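KaiC-like domain-containing protein (Pyrococcus horikoshii, PDB 2EKD) is of unknown function but, as a KaiC-like domain protein, probably has a P-loop NTPase type of fold, in an assembly of six chains. Local coordinates at residues R27-L32 and Y56-V61; R85-L90 and V106-D111; S93-S98 and I125-T130; K123-L126 and E132-N135; N158-E161 and I167-L170. All blocks are in the same frame, centred on the assembly; numbering follows the deposited sequence.

Along the chain, contact 1 comes first and closes the loop that runs from helix 29-37 through strand 44-48 to helix 51-61. Contact 2 then ties edge strand 85-90 to the loop after helix 99-105. Contact 3 opens at 93-98, inside that excursion, and closes beyond it at 125-130, so contacts 2 and 3 cross; L90 touches I97 where they meet. Contact 4 starts on the part of helix 121-127 where contact 3 ends, shares I125 and L126 with it, and reaches helix 130-141. Contact 5 follows in series, joining helices 157-163 and 165-174, and it packs against contact 4 through I125 and N133. None of the five is nested in another.

Contact 1: R27-L32 and Y56-V61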
# COMPACT_ATOMS: atom_id res chain seq x y z
N ARG F 27 6.71 21.48 -17.48
CA ARG F 27 7.31 22.04 -18.69
C ARG F 27 8.72 22.50 -18.29
O ARG F 27 9.14 23.61 -18.60
CB ARG F 27 6.51 23.24 -19.21
CG ARG F 27 5.19 22.87 -19.87
CD ARG F 27 4.69 24.02 -20.73
NE ARG F 27 4.43 25.22 -19.94
CZ ARG F 27 4.08 26.39 -20.47
NH1 ARG F 27 3.95 26.52 -21.79
NH2 ARG F 27 3.86 27.44 -19.68
N ALA F 28 9.43 21.62 -17.60
CA ALA F 28 10.79 21.88 -17.13
C ALA F 28 11.75 22.29 -18.25
O ALA F 28 12.77 22.91 -17.99
CB ALA F 28 11.33 20.65 -16.40
N GLU F 29 11.42 21.94 -19.49
CA GLU F 29 12.28 22.30 -20.61
C GLU F 29 12.47 23.83 -20.68
O GLU F 29 13.53 24.31 -21.11
CB GLU F 29 11.69 21.78 -21.92
CG GLU F 29 10.30 22.30 -22.22
CD GLU F 29 9.20 21.31 -21.86
OE1 GLU F 29 9.41 20.48 -20.95
OE2 GLU F 29 8.12 21.37 -22.49
N LEU F 30 11.45 24.59 -20.27
CA LEU F 30 11.52 26.05 -20.30
C LEU F 30 12.64 26.56 -19.40
O LEU F 30 13.34 27.52 -19.75
CB LEU F 30 10.20 26.68 -19.85
CG LEU F 30 8.92 26.42 -20.65
CD1 LEU F 30 7.80 27.33 -20.13
CD2 LEU F 30 9.16 26.70 -22.13
N LEU F 31 12.82 25.93 -18.24
CA LEU F 31 13.86 26.33 -17.30
C LEU F 31 15.22 25.94 -17.86
O LEU F 31 16.21 26.64 -17.65
CB LEU F 31 13.67 25.65 -15.94
CG LEU F 31 14.72 26.05 -14.90
CD1 LEU F 31 14.65 27.56 -14.65
CD2 LEU F 31 14.50 25.28 -13.60
N LEU F 32 15.25 24.82 -18.58
CA LEU F 32 16.49 24.36 -19.19
C LEU F 32 16.90 25.35 -20.26
O LEU F 32 18.06 25.74 -20.35
CB LEU F 32 16.31 22.99 -19.84
CG LEU F 32 17.56 22.63 -20.65
CD1 LEU F 32 18.71 22.33 -19.68
CD2 LEU F 32 17.28 21.45 -21.56
N TYR F 56 14.69 19.04 -26.11
CA TYR F 56 14.93 19.78 -27.35
C TYR F 56 13.70 19.79 -28.26
O TYR F 56 13.28 20.83 -28.74
CB TYR F 56 16.11 19.15 -28.08
CG TYR F 56 16.36 19.67 -29.47
CD1 TYR F 56 17.10 20.83 -29.68
CD2 TYR F 56 15.88 18.98 -30.59
CE1 TYR F 56 17.37 21.28 -30.96
CE2 TYR F 56 16.14 19.42 -31.87
CZ TYR F 56 16.89 20.57 -32.06
OH TYR F 56 17.17 21.01 -33.33
N THR F 57 13.14 18.60 -28.49
CA THR F 57 11.96 18.45 -29.35
C THR F 57 10.75 19.24 -28.86
O THR F 57 10.04 19.86 -29.65
CB THR F 57 11.56 16.95 -29.45
OG1 THR F 57 12.60 16.22 -30.12
CG2 THR F 57 10.26 16.80 -30.24
N ARG F 58 10.50 19.21 -27.55
CA ARG F 58 9.36 19.92 -26.98
C ARG F 58 9.52 21.42 -27.15
O ARG F 58 8.55 22.13 -27.43
CB ARG F 58 9.21 19.57 -25.50
CG ARG F 58 7.95 18.77 -25.18
CD ARG F 58 8.23 17.64 -24.19
NE ARG F 58 8.91 18.09 -22.97
CZ ARG F 58 9.83 17.36 -22.34
NH1 ARG F 58 10.16 16.17 -22.82
NH2 ARG F 58 10.41 17.82 -21.24
N LEU F 59 10.75 21.91 -26.97
CA LEU F 59 11.04 23.33 -27.11
C LEU F 59 10.89 23.73 -28.58
O LEU F 59 10.35 24.79 -28.89
CB LEU F 59 12.46 23.62 -26.63
CG LEU F 59 12.64 23.54 -25.11
CD1 LEU F 59 14.11 23.57 -24.73
CD2 LEU F 59 11.90 24.71 -24.46
N LYS F 60 11.35 22.85 -29.46
CA LYS F 60 11.29 23.08 -30.90
C LYS F 60 9.85 23.21 -31.38
O LYS F 60 9.52 24.15 -32.09
CB LYS F 60 11.99 21.94 -31.64
CG LYS F 60 12.30 22.22 -33.11
CD LYS F 60 13.23 21.14 -33.65
CE LYS F 60 13.72 21.42 -35.06
NZ LYS F 60 12.72 21.05 -36.08
N VAL F 61 8.99 22.27 -30.98
CA VAL F 61 7.59 22.34 -31.39
C VAL F 61 6.91 23.56 -30.75
O VAL F 61 5.94 24.09 -31.29
CB VAL F 61 6.79 21.07 -30.99
CG1 VAL F 61 7.55 19.83 -31.40
CG2 VAL F 61 6.52 21.06 -29.49
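E29 and R58 form a salt bridge between helix 29-37 and helix 51-61. The shorter of its two bonds runs from R58 NH2 to E29 OE1, 2.9 Å long with an N-H...O angle of 155°; R58 NE adds a weak one to the same OE1 at 3.2 Å. E29 OE1 lies in the guanidinium plane, at its edge, but the arginine meets it from above the carboxylate plane, 53° out. The two side chains cross at about a right angle. On the R58 side, F55 makes a cation-pi contact, and V174 of a second subunit packs against the arginine.

Apolar contacts accompany the charges. E29 CG is 3.7 Å from L59 CD2 as the two chains slide past each other in opposite directions. E29 gets there with CG between its backbone N and carbonyl carbon (chi1 59°), after which the chain bends toward R58. L30 CD2 touches the same L59 CD2 at 4.1 Å. Replacing E29 by an alanine would probably leave the R58 guanidinium without its carboxylate mate and open a gap beside L59. The chemistry implies a buried charge pair, each member probably depending on the other for compensation, which couples two helices close to a subunit interface.

Contact 2: R85-L90 and V106-D111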
# COMPACT_ATOMS: atom_id res chain seq x y z
N ARG F 85 26.83 19.36 -29.44
CA ARG F 85 28.18 18.92 -29.79
C ARG F 85 28.63 17.83 -28.83
O ARG F 85 29.08 18.12 -27.73
CB ARG F 85 29.16 20.10 -29.72
CG ARG F 85 28.82 21.25 -30.65
CD ARG F 85 29.77 22.43 -30.43
NE ARG F 85 29.39 23.59 -31.23
CZ ARG F 85 29.99 24.77 -31.16
NH1 ARG F 85 31.00 24.96 -30.32
NH2 ARG F 85 29.57 25.77 -31.93
N VAL F 86 28.50 16.58 -29.26
CA VAL F 86 28.91 15.47 -28.39
C VAL F 86 30.43 15.39 -28.25
O VAL F 86 31.16 15.20 -29.21
CB VAL F 86 28.38 14.18 -29.01
CG1 VAL F 86 28.85 12.98 -28.18
CG2 VAL F 86 26.86 14.20 -29.05
N ILE F 87 30.90 15.59 -27.00
CA ILE F 87 32.34 15.49 -26.77
C ILE F 87 32.73 14.16 -26.13
O ILE F 87 33.89 13.88 -25.86
CB ILE F 87 32.77 16.65 -25.86
CG1 ILE F 87 32.01 16.59 -24.53
CG2 ILE F 87 32.44 17.99 -26.53
CD1 ILE F 87 32.67 17.43 -23.44
N GLY F 88 31.71 13.34 -25.84
CA GLY F 88 31.99 12.06 -25.20
C GLY F 88 30.73 11.19 -25.09
O GLY F 88 29.61 11.68 -25.06
N ARG F 89 30.97 9.88 -25.03
CA ARG F 89 29.90 8.90 -24.90
C ARG F 89 30.30 7.94 -23.79
O ARG F 89 31.36 7.32 -23.84
CB ARG F 89 29.70 8.14 -26.21
CG ARG F 89 29.28 9.03 -27.38
CD ARG F 89 28.88 8.21 -28.61
NE ARG F 89 28.20 9.03 -29.61
CZ ARG F 89 28.78 10.02 -30.28
NH1 ARG F 89 30.06 10.31 -30.07
NH2 ARG F 89 28.09 10.72 -31.17
N LEU F 90 29.46 7.84 -22.77
CA LEU F 90 29.74 6.96 -21.64
C LEU F 90 28.80 5.76 -21.62
O LEU F 90 27.63 5.86 -21.98
CB LEU F 90 29.62 7.72 -20.33
CG LEU F 90 30.67 8.79 -20.03
CD1 LEU F 90 30.26 9.56 -18.79
CD2 LEU F 90 32.04 8.14 -19.83
N VAL F 106 36.05 14.80 -19.38
CA VAL F 106 36.05 16.22 -19.01
C VAL F 106 37.47 16.78 -18.92
O VAL F 106 37.65 17.96 -18.62
CB VAL F 106 35.33 16.46 -17.66
CG1 VAL F 106 33.86 16.08 -17.78
CG2 VAL F 106 36.01 15.68 -16.55
N SER F 107 38.46 15.94 -19.18
CA SER F 107 39.85 16.38 -19.13
C SER F 107 40.09 17.35 -20.29
O SER F 107 40.93 18.24 -20.21
CB SER F 107 40.80 15.19 -19.26
OG SER F 107 40.78 14.66 -20.58
N GLN F 108 39.33 17.17 -21.37
CA GLN F 108 39.45 18.02 -22.54
C GLN F 108 38.83 19.39 -22.32
O GLN F 108 39.05 20.32 -23.11
CB GLN F 108 38.81 17.34 -23.75
CG GLN F 108 37.33 17.02 -23.59
CD GLN F 108 36.77 16.22 -24.75
OE1 GLN F 108 36.76 16.69 -25.89
NE2 GLN F 108 36.31 15.01 -24.48
N LEU F 109 38.05 19.53 -21.25
CA LEU F 109 37.41 20.80 -20.94
C LEU F 109 38.42 21.77 -20.35
O LEU F 109 39.00 21.52 -19.29
CB LEU F 109 36.25 20.57 -19.96
CG LEU F 109 35.10 19.72 -20.50
CD1 LEU F 109 34.06 19.52 -19.43
CD2 LEU F 109 34.49 20.41 -21.71
N LYS F 110 38.61 22.89 -21.04
CA LYS F 110 39.56 23.91 -20.61
C LYS F 110 38.91 25.03 -19.79
O LYS F 110 39.54 25.58 -18.89
CB LYS F 110 40.26 24.51 -21.84
CG LYS F 110 40.98 23.48 -22.70
CD LYS F 110 41.78 24.13 -23.83
CE LYS F 110 40.88 24.63 -24.97
NZ LYS F 110 40.32 23.51 -25.78
N ASP F 111 37.67 25.35 -20.12
CA ASP F 111 36.92 26.40 -19.42
C ASP F 111 36.30 25.95 -18.11
O ASP F 111 35.54 24.99 -18.07
CB ASP F 111 35.81 26.95 -20.31
CG ASP F 111 36.32 27.89 -21.37
OD1 ASP F 111 37.15 27.46 -22.20
OD2 ASP F 111 35.88 29.06 -21.38
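The carboxamide of Q108 is turned so that its NE2 meets the backbone oxygen of I87, while OE1 lies 4.0 Å from I87 CB. The bond from Q108 NE2 to I87 O is 3.0 Å long, but it is bent: the N-H...O angle is 135°, and I87 O sits 30° out of the amide plane. NE2 also gives a hydrogen bond to I105 O, so the amide bridges the end of helix 99-105 and strand 85-90. A second flat group, the guanidinium of R89, carries V86 CG1 over one face, offset toward the rim, and pairs with D82.

A chi1 of 59° tucks Q108 CG over its own backbone, and the chain then runs out straight to the amide. Beside this polar link, I87 CD1 touches L109 CD2 at 3.9 Å, the two side chains meeting at about a right angle. Both residues also rest on Q73 of strand 73-77, the sheet neighbour of 85-90.

The arrangement belongs to the edge of an α/β sheet. Strand 85-90 is outermost in this chain and parallel to 73-77, and the loop from helix 99-105 to strand 114-119 touches it at I87.

Contact 3: S93-S98 and I125-T130; sequences SKYVIS and ILLGNT
Y95 lays one face of its ring over the C-terminal end of helix 121-127. From the backbone outward, Y95 CB lies near L124 O. With CG beside the backbone N (chi1 -50°), the ring is carried across L127 and G128, whose atoms all meet it over one face. Along the CD1/CE1 edge, Y95 CE1 approaches L127 CB to 3.6 Å, and CD1 lies only slightly farther from the same atom. Along the CD2/CE2 edge, Y95 CD2 comes to 3.5 Å from G128 CA, and CE2 to 3.3 Å from L127 O. Toward the tip, Y95 CZ is 3.4 Å from this same carbonyl oxygen and OH is 3.6 Å from it, no hydrogen bond being formed.

The main apolar term is a CH-pi contact: L127 CB stands 3.9 Å from the Y95 ring centroid, 27° off the ring normal, over the face. G128 N lies over that face too, toward the rim. A side chain at G128 would be tightly placed, since its CB would fall 3.1 Å from Y95 CD2. E132 of the next helix also touches the ring.

K94 and Y95 both have left-handed backbone angles, and S93 and V96 bond to each other around them, weakly in one direction, which makes a tight turn that presents the ring. N129 caps helix 130-141 through OD1 to E132 N. The arrangement is thus a tyrosine ring, from the turn after edge strand 85-90, packed by CH-pi contact on the C-terminal end of helix 121-127, just before the N-cap N129 of helix 130-141, in an α/β fold.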
# COMPACT_ATOMS: atom_id res chain seq x y z
N SER F 93 26.39 0.69 -17.23
CA SER F 93 26.38 -0.70 -16.77
C SER F 93 25.76 -0.76 -15.38
O SER F 93 26.20 -0.07 -14.46
CB SER F 93 27.81 -1.26 -16.73
OG SER F 93 28.63 -0.50 -15.85
N LYS F 94 24.73 -1.59 -15.23
CA LYS F 94 24.03 -1.74 -13.96
C LYS F 94 23.35 -0.42 -13.60
O LYS F 94 23.21 -0.07 -12.42
CB LYS F 94 24.99 -2.17 -12.85
CG LYS F 94 25.50 -3.60 -12.98
CD LYS F 94 24.41 -4.61 -12.62
CE LYS F 94 23.65 -4.17 -11.37
NZ LYS F 94 23.46 -5.24 -10.35
N TYR F 95 22.95 0.32 -14.63
CA TYR F 95 22.28 1.60 -14.47
C TYR F 95 23.13 2.64 -13.76
O TYR F 95 22.62 3.43 -12.96
CB TYR F 95 20.96 1.38 -13.73
CG TYR F 95 20.13 0.28 -14.34
CD1 TYR F 95 19.70 0.35 -15.67
CD2 TYR F 95 19.81 -0.86 -13.61
CE1 TYR F 95 18.97 -0.68 -16.25
CE2 TYR F 95 19.08 -1.91 -14.18
CZ TYR F 95 18.67 -1.81 -15.50
OH TYR F 95 17.96 -2.84 -16.07
N VAL F 96 24.42 2.64 -14.06
CA VAL F 96 25.35 3.59 -13.46
C VAL F 96 26.52 3.84 -14.42
O VAL F 96 26.74 3.08 -15.36
CB VAL F 96 25.90 3.07 -12.11
CG1 VAL F 96 26.84 1.91 -12.34
CG2 VAL F 96 26.59 4.20 -11.36
N ILE F 97 27.26 4.92 -14.18
CA ILE F 97 28.40 5.27 -15.01
C ILE F 97 29.71 5.18 -14.23
O ILE F 97 29.77 5.51 -13.05
CB ILE F 97 28.26 6.70 -15.59
CG1 ILE F 97 27.31 6.70 -16.79
CG2 ILE F 97 29.62 7.24 -16.01
CD1 ILE F 97 25.87 6.37 -16.45
N SER F 98 30.76 4.72 -14.91
CA SER F 98 32.08 4.61 -14.30
C SER F 98 32.59 6.01 -14.04
O SER F 98 32.46 6.89 -14.89
CB SER F 98 33.04 3.89 -15.25
OG SER F 98 34.36 3.92 -14.76
N ILE F 125 17.11 5.41 -12.33
CA ILE F 125 16.53 4.96 -11.08
C ILE F 125 15.30 4.09 -11.31
O ILE F 125 15.13 3.07 -10.66
CB ILE F 125 16.17 6.17 -10.20
CG1 ILE F 125 17.46 6.86 -9.75
CG2 ILE F 125 15.31 5.73 -9.02
CD1 ILE F 125 17.25 8.16 -9.03
N LEU F 126 14.44 4.51 -12.24
CA LEU F 126 13.23 3.76 -12.53
C LEU F 126 13.58 2.36 -13.04
O LEU F 126 12.86 1.40 -12.77
CB LEU F 126 12.39 4.49 -13.59
CG LEU F 126 11.11 3.79 -14.07
CD1 LEU F 126 10.18 3.55 -12.88
CD2 LEU F 126 10.41 4.65 -15.12
N LEU F 127 14.69 2.26 -13.77
CA LEU F 127 15.13 0.98 -14.34
C LEU F 127 15.83 0.03 -13.38
O LEU F 127 15.86 -1.18 -13.62
CB LEU F 127 16.06 1.25 -15.52
CG LEU F 127 15.42 1.80 -16.80
CD1 LEU F 127 16.48 2.50 -17.64
CD2 LEU F 127 14.77 0.65 -17.57
N GLY F 128 16.40 0.55 -12.30
CA GLY F 128 17.12 -0.32 -11.38
C GLY F 128 16.45 -0.67 -10.07
O GLY F 128 15.45 -0.05 -9.67
N ASN F 129 17.00 -1.67 -9.40
CA ASN F 129 16.49 -2.09 -8.10
C ASN F 129 17.11 -1.19 -7.02
O ASN F 129 17.82 -0.24 -7.32
CB ASN F 129 16.80 -3.57 -7.85
CG ASN F 129 18.28 -3.89 -7.97
OD1 ASN F 129 19.14 -3.05 -7.69
ND2 ASN F 129 18.58 -5.13 -8.37
N THR F 130 16.84 -1.50 -5.76
CA THR F 130 17.36 -0.70 -4.67
C THR F 130 18.89 -0.58 -4.67
O THR F 130 19.43 0.51 -4.48
CB THR F 130 16.90 -1.27 -3.31
OG1 THR F 130 15.47 -1.29 -3.29
CG2 THR F 130 17.40 -0.41 -2.16

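Contact 4: K123-L126 and E132-N135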
# COMPACT_ATOMS: atom_id res chain seq x y z
N LYS F 123 15.37 8.19 -14.93
CA LYS F 123 15.26 7.00 -15.78
C LYS F 123 16.17 5.88 -15.27
O LYS F 123 15.76 4.72 -15.22
CB LYS F 123 15.61 7.34 -17.24
CG LYS F 123 14.59 8.22 -17.92
CD LYS F 123 15.04 8.63 -19.32
CE LYS F 123 14.04 9.58 -19.97
NZ LYS F 123 14.39 9.91 -21.39
N LEU F 124 17.39 6.23 -14.89
CA LEU F 124 18.34 5.24 -14.38
C LEU F 124 17.80 4.60 -13.12
O LEU F 124 18.00 3.41 -12.86
CB LEU F 124 19.68 5.89 -14.04
CG LEU F 124 20.52 6.45 -15.18
CD1 LEU F 124 21.82 7.04 -14.62
CD2 LEU F 124 20.81 5.33 -16.18
N ILE F 125 17.11 5.41 -12.33
CA ILE F 125 16.53 4.96 -11.08
C ILE F 125 15.30 4.09 -11.31
O ILE F 125 15.13 3.07 -10.66
CB ILE F 125 16.17 6.17 -10.20
CG1 ILE F 125 17.46 6.86 -9.75
CG2 ILE F 125 15.31 5.73 -9.02
CD1 ILE F 125 17.25 8.16 -9.03
N LEU F 126 14.44 4.51 -12.24
CA LEU F 126 13.23 3.76 -12.53
C LEU F 126 13.58 2.36 -13.04
O LEU F 126 12.86 1.40 -12.77
CB LEU F 126 12.39 4.49 -13.59
CG LEU F 126 11.11 3.79 -14.07
CD1 LEU F 126 10.18 3.55 -12.88
CD2 LEU F 126 10.41 4.65 -15.12
N GLU F 132 21.01 -0.95 -7.21
CA GLU F 132 21.49 -0.16 -8.34
C GLU F 132 21.14 1.32 -8.14
O GLU F 132 21.89 2.20 -8.55
CB GLU F 132 20.90 -0.69 -9.65
CG GLU F 132 21.30 -2.14 -9.93
CD GLU F 132 20.48 -2.83 -11.02
OE1 GLU F 132 19.23 -2.71 -11.02
OE2 GLU F 132 21.10 -3.52 -11.86
N ASN F 133 20.01 1.58 -7.49
CA ASN F 133 19.58 2.95 -7.22
C ASN F 133 20.61 3.62 -6.30
O ASN F 133 21.02 4.76 -6.53
CB ASN F 133 18.21 2.96 -6.53
CG ASN F 133 17.06 2.63 -7.49
OD1 ASN F 133 15.93 2.42 -7.06
ND2 ASN F 133 17.35 2.57 -8.79
N ILE F 134 21.01 2.90 -5.26
CA ILE F 134 21.99 3.43 -4.33
C ILE F 134 23.29 3.80 -5.08
O ILE F 134 23.93 4.79 -4.76
CB ILE F 134 22.28 2.40 -3.20
CG1 ILE F 134 21.08 2.34 -2.26
CG2 ILE F 134 23.53 2.76 -2.44
CD1 ILE F 134 21.01 1.09 -1.41
N ASN F 135 23.66 3.00 -6.07
CA ASN F 135 24.87 3.31 -6.84
C ASN F 135 24.67 4.58 -7.65
O ASN F 135 25.60 5.36 -7.85
CB ASN F 135 25.26 2.14 -7.75
CG ASN F 135 25.81 0.96 -6.98
OD1 ASN F 135 26.55 1.14 -6.01
ND2 ASN F 135 25.46 -0.25 -7.41
O HOH W 1 19.40 2.43 -10.78
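N133 holds CG beside its backbone N (chi1 -74°), which swings the carboxamide across to I125, the neighbour it meets at about a right angle. I125 offers CG2, the branch anti to its own backbone N, and this methyl lies 3.8 Å from N133 ND2. The amide thus lies next to the aliphatic branch while its nitrogen reaches I125 O.

N133 ND2 donates to I125 O at 2.9 Å with an N-H...O angle of 148°. It arrives in the carbonyl plane, on a lone pair, with a C=O...N angle of 112°. A water also bridges ND2 to L124 O: it accepts from N133 ND2 at 2.9 Å and donates to L124 O at 2.7 Å. I125 O also receives G128 N, so two donors grip it near the end of helix 121-127. Beyond, N133 rests on H163 and I167.

A leucine in place of N133 would probably leave the bridging water without its donor and I125 O without its side-chain partner.

The chemistry implies that one buried amide, with its water, satisfies carbonyls in the last turns of helix 121-127 and joins that helix to helix 130-141.

Contact 5: N158-E161 and I167-L170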
# COMPACT_ATOMS: atom_id res chain seq x y z
N ASN F 158 8.08 12.68 -9.11
CA ASN F 158 7.10 11.62 -8.95
C ASN F 158 7.60 10.26 -9.43
O ASN F 158 7.28 9.24 -8.83
CB ASN F 158 5.80 11.97 -9.67
CG ASN F 158 5.11 13.17 -9.06
OD1 ASN F 158 5.22 13.42 -7.86
ND2 ASN F 158 4.37 13.91 -9.88
N VAL F 159 8.35 10.26 -10.52
CA VAL F 159 8.89 9.02 -11.05
C VAL F 159 9.81 8.37 -10.01
O VAL F 159 9.74 7.16 -9.80
CB VAL F 159 9.69 9.27 -12.35
CG1 VAL F 159 10.49 8.04 -12.71
CG2 VAL F 159 8.73 9.62 -13.47
N ILE F 160 10.67 9.16 -9.36
CA ILE F 160 11.57 8.60 -8.35
C ILE F 160 10.79 8.27 -7.07
O ILE F 160 10.93 7.19 -6.50
CB ILE F 160 12.71 9.59 -7.98
CG1 ILE F 160 13.56 9.92 -9.22
CG2 ILE F 160 13.58 8.98 -6.90
CD1 ILE F 160 14.68 10.92 -8.95
N GLU F 161 9.97 9.22 -6.64
CA GLU F 161 9.17 9.06 -5.43
C GLU F 161 8.30 7.80 -5.46
O GLU F 161 8.30 7.02 -4.50
CB GLU F 161 8.30 10.31 -5.25
CG GLU F 161 7.16 10.20 -4.24
CD GLU F 161 7.63 10.07 -2.81
OE1 GLU F 161 8.57 10.80 -2.42
OE2 GLU F 161 7.04 9.25 -2.07
N ILE F 167 14.91 6.29 -2.00
CA ILE F 167 15.90 6.81 -2.93
C ILE F 167 15.80 8.32 -3.11
O ILE F 167 16.81 9.02 -3.18
CB ILE F 167 15.77 6.12 -4.30
CG1 ILE F 167 16.04 4.62 -4.15
CG2 ILE F 167 16.73 6.76 -5.30
CD1 ILE F 167 17.45 4.30 -3.66
N LEU F 168 14.58 8.83 -3.19
CA LEU F 168 14.39 10.26 -3.34
C LEU F 168 14.98 10.99 -2.14
O LEU F 168 15.70 11.98 -2.29
CB LEU F 168 12.90 10.60 -3.49
CG LEU F 168 12.61 12.10 -3.66
CD1 LEU F 168 13.36 12.64 -4.88
CD2 LEU F 168 11.10 12.31 -3.82
N ASP F 169 14.68 10.50 -0.94
CA ASP F 169 15.18 11.12 0.28
C ASP F 169 16.71 11.08 0.34
O ASP F 169 17.34 12.01 0.83
CB ASP F 169 14.61 10.41 1.51
CG ASP F 169 13.19 10.84 1.82
OD1 ASP F 169 13.00 12.00 2.26
OD2 ASP F 169 12.26 10.02 1.62
N LEU F 170 17.30 10.00 -0.14
CA LEU F 170 18.75 9.87 -0.15
C LEU F 170 19.34 10.90 -1.11
O LEU F 170 20.35 11.53 -0.82
CB LEU F 170 19.18 8.48 -0.60
CG LEU F 170 19.53 7.39 0.42
CD1 LEU F 170 20.38 6.36 -0.31
CD2 LEU F 170 20.32 7.97 1.59
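I160 and L168 pack two consecutive helices of the α/β fold, 157-163 and 165-174, against each other just after strand 149-156. A single residue separates the helices, so the contact closes a very short connection.

I160 puts its CG2 branch anti to the backbone N, with CG1 beside that N (chi1 -60°), and the CG2 methyl faces the second helix. There it meets L168 CB at 3.8 Å, and the backbone N of L168 is equally near. It also touches I167 CG2 at 4.2 Å. I167 uses the same rotamer at chi1, so two CG2 methyls meet, while its CD1 leads away from I160. The side chains of I160 and L168 cross at about a right angle. On the CG1 branch, I160 CD1 turns toward I125 of helix 121-127, which also touches I167.

L168 has CG anti to its backbone N (chi1 180°) and splits its methyls between two neighbours. L168 CD1 leans on I160 CG2 at 4.2 Å, and CD2 goes to E161. E161 is likewise extended at chi1, then bends at chi2 (68°), which folds its carboxylate back over the leucine. Its aliphatic part takes part, E161 CB lying 3.7 Å from L168 CD2. The acid is held by S165, whose OG bonds to OE2. Next along, D169 pairs with K162 and N158 of a third subunit, which places the contact near an interface. The closest approach across the two segments is that of E161 OE1 to the methyl carbon L168 CD2, 3.3 Å.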